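Local coordinates for succinyl-CoA ligase (ADP-forming) subunit alpha (Methanosaeta concilii, PDB 6HXI), which binds coenzyme A and joins a CoA-ligase part to a citrate synthase-like C-terminal part, at residues N12-A24 against A74-A88. Residues are numbered along the deposited sequence; the frame is centred on the assembly and turned at random.
Sequences NTKAFVYGYQTNA and AALAYPEADVMVNFA. With COA (coenzyme A), chain G.
Strands 15-18 and 83-86 run parallel, their axes 4.6 Å apart at the closest, and backbone hydrogen bonds pass alternately between them: Phe16 N to Val83 O, Val85 N to Phe16 O at 2.8 Å, Tyr18 N to Val85 O, and Phe87 N to Tyr18 O. The Phe16 ring is clamped on both faces. Ala81 CB sits over one face, 3.7 Å from the ring centroid, and Ala74 CB over the opposite face. Both are CH-pi contacts. Phe16 CZ points to the turn that follows helix 71-77, 3.4 Å from Tyr78 O. Tyr18 lies on the same side of the sheet as Phe16, alongside Met84, whose CE bends back to 3.9 Å from Tyr18 CB. Asn86 OD1 accepts from Ala88 N from above its carbonyl plane, an Asx turn. Its ND2 bonds to Thr96 and Thr97 of helix 93-102. Past the strand ends, with its CG anti to the carbonyl carbon (chi1 -74°), the Phe87 ring is turned to Gln21, whose CG lies over one face, 3.4 Å from Phe87 CG. Ala24 CB meets Phe87 CZ at 3.5 Å, and Val17 CG1 touches the ring edge. At the other end, one water joins Thr13 OG1, which also bonds to Asp10 N, to Asp82 OD1. These are neighbouring central strands of a Rossmann-like CoA-binding domain. Their C-terminal ends open onto the coenzyme A pocket, where Phe87 O and Gln21 NE2 approach the ligand's CEP methyl.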
loop_
_atom_site.group_PDB
_atom_site.type_symbol
_atom_site.label_atom_id
_atom_site.label_comp_id
_atom_site.label_asym_id
_atom_site.label_seq_id
_atom_site.Cartn_x
_atom_site.Cartn_y
_atom_site.Cartn_z
ATOM N N ASN B 12 -51.572 -8.732 -13.260
ATOM C CA ASN B 12 -50.837 -9.742 -12.482
ATOM C C ASN B 12 -49.711 -10.421 -13.287
ATOM O O ASN B 12 -49.007 -11.287 -12.751
ATOM C CB ASN B 12 -51.783 -10.773 -11.862
ATOM C CG ASN B 12 -52.807 -10.170 -10.934
ATOM O OD1 ASN B 12 -52.477 -9.615 -9.879
ATOM N ND2 ASN B 12 -54.073 -10.244 -11.330
ATOM N N THR B 13 -49.524 -10.008 -14.556
ATOM C CA THR B 13 -48.465 -10.514 -15.448
ATOM C C THR B 13 -47.066 -10.220 -14.887
ATOM O O THR B 13 -46.763 -9.085 -14.524
ATOM C CB THR B 13 -48.643 -9.932 -16.840
ATOM O OG1 THR B 13 -49.867 -10.426 -17.370
ATOM C CG2 THR B 13 -47.509 -10.270 -17.774
ATOM N N LYS B 14 -46.248 -11.266 -14.813
ATOM C CA LYS B 14 -44.855 -11.251 -14.381
ATOM C C LYS B 14 -44.000 -11.705 -15.572
ATOM O O LYS B 14 -44.386 -12.612 -16.330
ATOM C CB LYS B 14 -44.652 -12.139 -13.143
ATOM C CG LYS B 14 -45.224 -11.545 -11.867
ATOM C CD LYS B 14 -44.385 -10.387 -11.335
ATOM C CE LYS B 14 -44.732 -10.063 -9.908
ATOM N NZ LYS B 14 -43.692 -9.214 -9.278
ATOM N N ALA B 15 -42.878 -11.033 -15.761
ATOM C CA ALA B 15 -42.037 -11.230 -16.919
ATOM C C ALA B 15 -40.546 -11.317 -16.614
ATOM O O ALA B 15 -40.087 -10.872 -15.560
ATOM C CB ALA B 15 -42.271 -10.090 -17.918
ATOM N N PHE B 16 -39.793 -11.858 -17.593
ATOM C CA PHE B 16 -38.349 -11.876 -17.607
ATOM C C PHE B 16 -37.955 -10.952 -18.725
ATOM O O PHE B 16 -38.629 -10.895 -19.750
ATOM C CB PHE B 16 -37.795 -13.265 -17.922
ATOM C CG PHE B 16 -38.141 -14.369 -16.952
ATOM C CD1 PHE B 16 -37.817 -14.259 -15.602
ATOM C CD2 PHE B 16 -38.701 -15.555 -17.401
ATOM C CE1 PHE B 16 -38.080 -15.306 -14.714
ATOM C CE2 PHE B 16 -38.999 -16.586 -16.509
ATOM C CZ PHE B 16 -38.660 -16.469 -15.171
ATOM N N VAL B 17 -36.896 -10.199 -18.522
ATOM C CA VAL B 17 -36.336 -9.359 -19.558
ATOM C C VAL B 17 -35.026 -10.039 -19.909
ATOM O O VAL B 17 -34.134 -10.115 -19.064
ATOM C CB VAL B 17 -36.148 -7.875 -19.115
ATOM C CG1 VAL B 17 -35.359 -7.083 -20.172
ATOM C CG2 VAL B 17 -37.489 -7.211 -18.841
ATOM N N TYR B 18 -34.939 -10.611 -21.111
ATOM C CA TYR B 18 -33.715 -11.243 -21.612
ATOM C C TYR B 18 -32.887 -10.138 -22.279
ATOM O O TYR B 18 -33.327 -9.528 -23.269
ATOM C CB TYR B 18 -34.014 -12.382 -22.625
ATOM C CG TYR B 18 -32.760 -13.142 -22.992
ATOM C CD1 TYR B 18 -31.861 -12.631 -23.922
ATOM C CD2 TYR B 18 -32.421 -14.327 -22.338
ATOM C CE1 TYR B 18 -30.670 -13.277 -24.203
ATOM C CE2 TYR B 18 -31.232 -14.993 -22.625
ATOM C CZ TYR B 18 -30.355 -14.456 -23.549
ATOM O OH TYR B 18 -29.191 -15.100 -23.853
ATOM N N GLY B 19 -31.703 -9.898 -21.727
ATOM C CA GLY B 19 -30.783 -8.880 -22.211
ATOM C C GLY B 19 -30.712 -7.738 -21.228
ATOM O O GLY B 19 -31.741 -7.310 -20.712
ATOM N N TYR B 20 -29.501 -7.228 -20.974
ATOM C CA TYR B 20 -29.296 -6.147 -20.016
ATOM C C TYR B 20 -29.672 -4.789 -20.580
ATOM O O TYR B 20 -28.816 -3.980 -20.898
ATOM C CB TYR B 20 -27.862 -6.179 -19.440
ATOM C CG TYR B 20 -27.742 -5.496 -18.096
ATOM C CD1 TYR B 20 -28.636 -5.775 -17.067
ATOM C CD2 TYR B 20 -26.755 -4.542 -17.862
ATOM C CE1 TYR B 20 -28.550 -5.124 -15.838
ATOM C CE2 TYR B 20 -26.648 -3.905 -16.627
ATOM C CZ TYR B 20 -27.522 -4.231 -15.605
ATOM O OH TYR B 20 -27.432 -3.592 -14.390
ATOM N N GLN B 21 -30.978 -4.542 -20.701
ATOM C CA GLN B 21 -31.516 -3.305 -21.267
ATOM C C GLN B 21 -32.069 -2.463 -20.148
ATOM O O GLN B 21 -33.268 -2.485 -19.888
ATOM C CB GLN B 21 -32.577 -3.626 -22.350
ATOM C CG GLN B 21 -32.001 -4.316 -23.591
ATOM C CD GLN B 21 -31.170 -3.421 -24.483
ATOM O OE1 GLN B 21 -31.504 -2.261 -24.714
ATOM N NE2 GLN B 21 -30.054 -3.942 -25.004
ATOM N N THR B 22 -31.194 -1.758 -19.467
ATOM C CA THR B 22 -31.503 -0.967 -18.268
ATOM C C THR B 22 -32.597 0.089 -18.496
ATOM O O THR B 22 -33.463 0.262 -17.634
ATOM C CB THR B 22 -30.230 -0.355 -17.657
ATOM O OG1 THR B 22 -29.740 0.647 -18.541
ATOM C CG2 THR B 22 -29.137 -1.391 -17.400
ATOM N N ASN B 23 -32.579 0.782 -19.633
ATOM C CA ASN B 23 -33.620 1.785 -19.935
ATOM C C ASN B 23 -35.000 1.155 -20.141
ATOM O O ASN B 23 -35.992 1.665 -19.615
ATOM C CB ASN B 23 -33.221 2.653 -21.144
ATOM C CG ASN B 23 -33.798 4.046 -21.121
ATOM O OD1 ASN B 23 -34.432 4.485 -20.149
ATOM N ND2 ASN B 23 -33.567 4.785 -22.195
ATOM N N ALA B 24 -35.051 0.029 -20.879
ATOM C CA ALA B 24 -36.267 -0.735 -21.145
ATOM C C ALA B 24 -36.809 -1.285 -19.812
ATOM O O ALA B 24 -38.004 -1.183 -19.550
ATOM C CB ALA B 24 -35.947 -1.885 -22.097
ATOM N N ALA B 74 -33.713 -18.981 -14.412
ATOM C CA ALA B 74 -34.682 -17.936 -14.062
ATOM C C ALA B 74 -36.068 -18.536 -13.950
ATOM O O ALA B 74 -36.753 -18.271 -12.965
ATOM C CB ALA B 74 -34.670 -16.820 -15.093
ATOM N N ALA B 75 -36.467 -19.377 -14.934
ATOM C CA ALA B 75 -37.780 -20.017 -14.980
ATOM C C ALA B 75 -38.038 -20.876 -13.743
ATOM O O ALA B 75 -39.115 -20.783 -13.157
ATOM C CB ALA B 75 -37.935 -20.833 -16.254
ATOM N N LEU B 76 -37.026 -21.641 -13.308
ATOM C CA LEU B 76 -37.091 -22.463 -12.101
ATOM C C LEU B 76 -37.214 -21.602 -10.823
ATOM O O LEU B 76 -37.936 -21.983 -9.901
ATOM C CB LEU B 76 -35.873 -23.401 -12.019
ATOM C CG LEU B 76 -36.056 -24.616 -11.112
ATOM C CD1 LEU B 76 -36.727 -25.761 -11.859
ATOM C CD2 LEU B 76 -34.737 -25.066 -10.535
ATOM N N ALA B 77 -36.542 -20.439 -10.778
ATOM C CA ALA B 77 -36.641 -19.539 -9.620
ATOM C C ALA B 77 -37.977 -18.761 -9.611
ATOM O O ALA B 77 -38.591 -18.607 -8.559
ATOM C CB ALA B 77 -35.468 -18.578 -9.600
ATOM N N TYR B 78 -38.448 -18.307 -10.786
ATOM C CA TYR B 78 -39.693 -17.546 -10.905
ATOM C C TYR B 78 -40.687 -18.234 -11.851
ATOM O O TYR B 78 -40.895 -17.738 -12.964
ATOM C CB TYR B 78 -39.414 -16.062 -11.281
ATOM C CG TYR B 78 -38.624 -15.332 -10.216
ATOM C CD1 TYR B 78 -39.262 -14.745 -9.125
ATOM C CD2 TYR B 78 -37.234 -15.344 -10.224
ATOM C CE1 TYR B 78 -38.541 -14.155 -8.091
ATOM C CE2 TYR B 78 -36.500 -14.777 -9.185
ATOM C CZ TYR B 78 -37.156 -14.162 -8.130
ATOM O OH TYR B 78 -36.423 -13.590 -7.106
ATOM N N PRO B 79 -41.335 -19.369 -11.423
ATOM C CA PRO B 79 -42.299 -20.044 -12.309
ATOM C C PRO B 79 -43.538 -19.224 -12.631
ATOM O O PRO B 79 -44.200 -19.512 -13.627
ATOM C CB PRO B 79 -42.651 -21.337 -11.561
ATOM C CG PRO B 79 -42.291 -21.102 -10.173
ATOM C CD PRO B 79 -41.180 -20.103 -10.147
ATOM N N GLU B 80 -43.840 -18.204 -11.809
ATOM C CA GLU B 80 -44.993 -17.319 -12.001
ATOM C C GLU B 80 -44.851 -16.406 -13.226
ATOM O O GLU B 80 -45.842 -15.852 -13.686
ATOM C CB GLU B 80 -45.251 -16.480 -10.731
ATOM C CG GLU B 80 -44.173 -15.450 -10.412
ATOM C CD GLU B 80 -43.124 -15.876 -9.408
ATOM O OE1 GLU B 80 -42.647 -14.996 -8.656
ATOM O OE2 GLU B 80 -42.777 -17.080 -9.369
ATOM N N ALA B 81 -43.615 -16.194 -13.700
ATOM C CA ALA B 81 -43.330 -15.343 -14.854
ATOM C C ALA B 81 -43.624 -16.149 -16.141
ATOM O O ALA B 81 -42.970 -17.163 -16.391
ATOM C CB ALA B 81 -41.872 -14.879 -14.813
ATOM N N ASP B 82 -44.642 -15.735 -16.900
ATOM C CA ASP B 82 -45.074 -16.434 -18.121
ATOM C C ASP B 82 -44.759 -15.660 -19.423
ATOM O O ASP B 82 -45.072 -16.123 -20.522
ATOM C CB ASP B 82 -46.565 -16.818 -18.030
ATOM C CG ASP B 82 -47.547 -15.689 -18.295
ATOM O OD1 ASP B 82 -47.300 -14.553 -17.817
ATOM O OD2 ASP B 82 -48.580 -15.944 -18.958
ATOM N N VAL B 83 -44.136 -14.484 -19.281
ATOM C CA VAL B 83 -43.742 -13.638 -20.394
ATOM C C VAL B 83 -42.222 -13.471 -20.426
ATOM O O VAL B 83 -41.630 -13.237 -19.377
ATOM C CB VAL B 83 -44.448 -12.256 -20.318
ATOM C CG1 VAL B 83 -43.982 -11.332 -21.442
ATOM C CG2 VAL B 83 -45.961 -12.405 -20.345
ATOM N N MET B 84 -41.605 -13.541 -21.633
ATOM C CA MET B 84 -40.209 -13.166 -21.815
ATOM C C MET B 84 -40.104 -12.042 -22.848
ATOM O O MET B 84 -40.588 -12.191 -23.971
ATOM C CB MET B 84 -39.285 -14.333 -22.195
ATOM C CG MET B 84 -37.813 -13.894 -22.200
ATOM S SD MET B 84 -36.618 -15.213 -22.438
ATOM C CE MET B 84 -36.277 -15.071 -24.217
ATOM N N VAL B 85 -39.464 -10.906 -22.459
ATOM C CA VAL B 85 -39.181 -9.757 -23.330
ATOM C C VAL B 85 -37.763 -9.996 -23.778
ATOM O O VAL B 85 -36.839 -9.912 -22.963
ATOM C CB VAL B 85 -39.393 -8.390 -22.625
ATOM C CG1 VAL B 85 -39.120 -7.234 -23.579
ATOM C CG2 VAL B 85 -40.805 -8.282 -22.021
ATOM N N ASN B 86 -37.596 -10.432 -25.052
ATOM C CA ASN B 86 -36.324 -10.848 -25.620
ATOM C C ASN B 86 -35.609 -9.753 -26.392
ATOM O O ASN B 86 -35.976 -9.451 -27.535
ATOM C CB ASN B 86 -36.525 -12.116 -26.474
ATOM C CG ASN B 86 -35.248 -12.792 -26.933
ATOM O OD1 ASN B 86 -34.150 -12.360 -26.635
ATOM N ND2 ASN B 86 -35.362 -13.911 -27.616
ATOM N N PHE B 87 -34.558 -9.182 -25.781
ATOM C CA PHE B 87 -33.720 -8.146 -26.403
ATOM C C PHE B 87 -32.429 -8.700 -26.986
ATOM O O PHE B 87 -31.498 -7.939 -27.205
ATOM C CB PHE B 87 -33.374 -7.034 -25.415
ATOM C CG PHE B 87 -34.507 -6.098 -25.116
ATOM C CD1 PHE B 87 -34.822 -5.062 -25.991
ATOM C CD2 PHE B 87 -35.192 -6.174 -23.908
ATOM C CE1 PHE B 87 -35.859 -4.171 -25.702
ATOM C CE2 PHE B 87 -36.226 -5.277 -23.621
ATOM C CZ PHE B 87 -36.577 -4.304 -24.542
ATOM N N ALA B 88 -32.367 -10.007 -27.265
ATOM C CA ALA B 88 -31.187 -10.616 -27.903
ATOM C C ALA B 88 -31.044 -10.043 -29.316
ATOM O O ALA B 88 -32.045 -9.655 -29.912
ATOM C CB ALA B 88 -31.361 -12.128 -27.974
HETATM N N1A COA G . -16.330 -9.076 -27.011
HETATM C C2A COA G . -17.001 -9.846 -27.874
HETATM N N3A COA G . -18.274 -9.738 -28.280
HETATM C C4A COA G . -18.899 -8.733 -27.647
HETATM C C5A COA G . -18.341 -7.860 -26.728
HETATM C C6A COA G . -16.975 -8.035 -26.432
HETATM N N6A COA G . -16.282 -7.215 -25.644
HETATM N N7A COA G . -19.308 -7.013 -26.209
HETATM C C8A COA G . -20.405 -7.377 -26.821
HETATM N N9A COA G . -20.236 -8.415 -27.702
HETATM C C1B COA G . -21.260 -9.078 -28.509
HETATM C C2B COA G . -22.439 -9.653 -27.735
HETATM O O2B COA G . -22.121 -10.931 -27.180
HETATM C C3B COA G . -23.484 -9.746 -28.852
HETATM O O3B COA G . -23.279 -10.907 -29.687
HETATM P P3B COA G . -24.444 -11.624 -30.507
HETATM O O7A COA G . -25.110 -10.571 -31.327
HETATM O O8A COA G . -23.777 -12.680 -31.313
HETATM O O9A COA G . -25.353 -12.284 -29.455
HETATM C C4B COA G . -23.148 -8.568 -29.775
HETATM O O4B COA G . -21.816 -8.145 -29.415
HETATM C C5B COA G . -24.101 -7.403 -29.709
HETATM O O5B COA G . -24.376 -7.140 -28.319
HETATM P P1A COA G . -25.886 -6.788 -27.800
HETATM O O1A COA G . -25.934 -6.181 -26.446
HETATM O O2A COA G . -26.837 -7.963 -27.968
HETATM O O3A COA G . -26.182 -5.702 -28.932
HETATM P P2A COA G . -27.228 -4.561 -29.301
HETATM O O4A COA G . -26.794 -3.278 -28.715
HETATM O O5A COA G . -27.217 -4.492 -30.811
HETATM O O6A COA G . -28.672 -5.022 -28.728
HETATM C CBP COA G . -30.913 -5.080 -29.690
HETATM C CCP COA G . -29.587 -5.823 -29.499
HETATM C CDP COA G . -31.859 -5.989 -30.487
HETATM C CEP COA G . -31.562 -4.735 -28.335
HETATM C CAP COA G . -30.638 -3.768 -30.475
HETATM O OAP COA G . -29.799 -4.003 -31.591
HETATM C C9P COA G . -31.856 -2.969 -30.919
HETATM O O9P COA G . -32.430 -2.225 -30.120
HETATM N N8P COA G . -32.240 -3.113 -32.198
HETATM C C7P COA G . -33.441 -2.491 -32.739
HETATM C C6P COA G . -34.462 -3.516 -33.150
HETATM C C5P COA G . -35.670 -2.890 -33.807
HETATM O O5P COA G . -35.571 -1.838 -34.437
HETATM N N4P COA G . -36.829 -3.527 -33.642
HETATM C C3P COA G . -38.100 -2.999 -34.120
HETATM C C2P COA G . -38.694 -1.967 -33.183
HETATM S S1P COA G . -40.342 -1.601 -33.849
HETATM O O HOH W 1 -49.414 -12.878 -18.394
HETATM O O HOH W 2 -47.272 -14.196 -15.171
HETATM O O HOH W 3 -41.547 -11.878 -8.890
#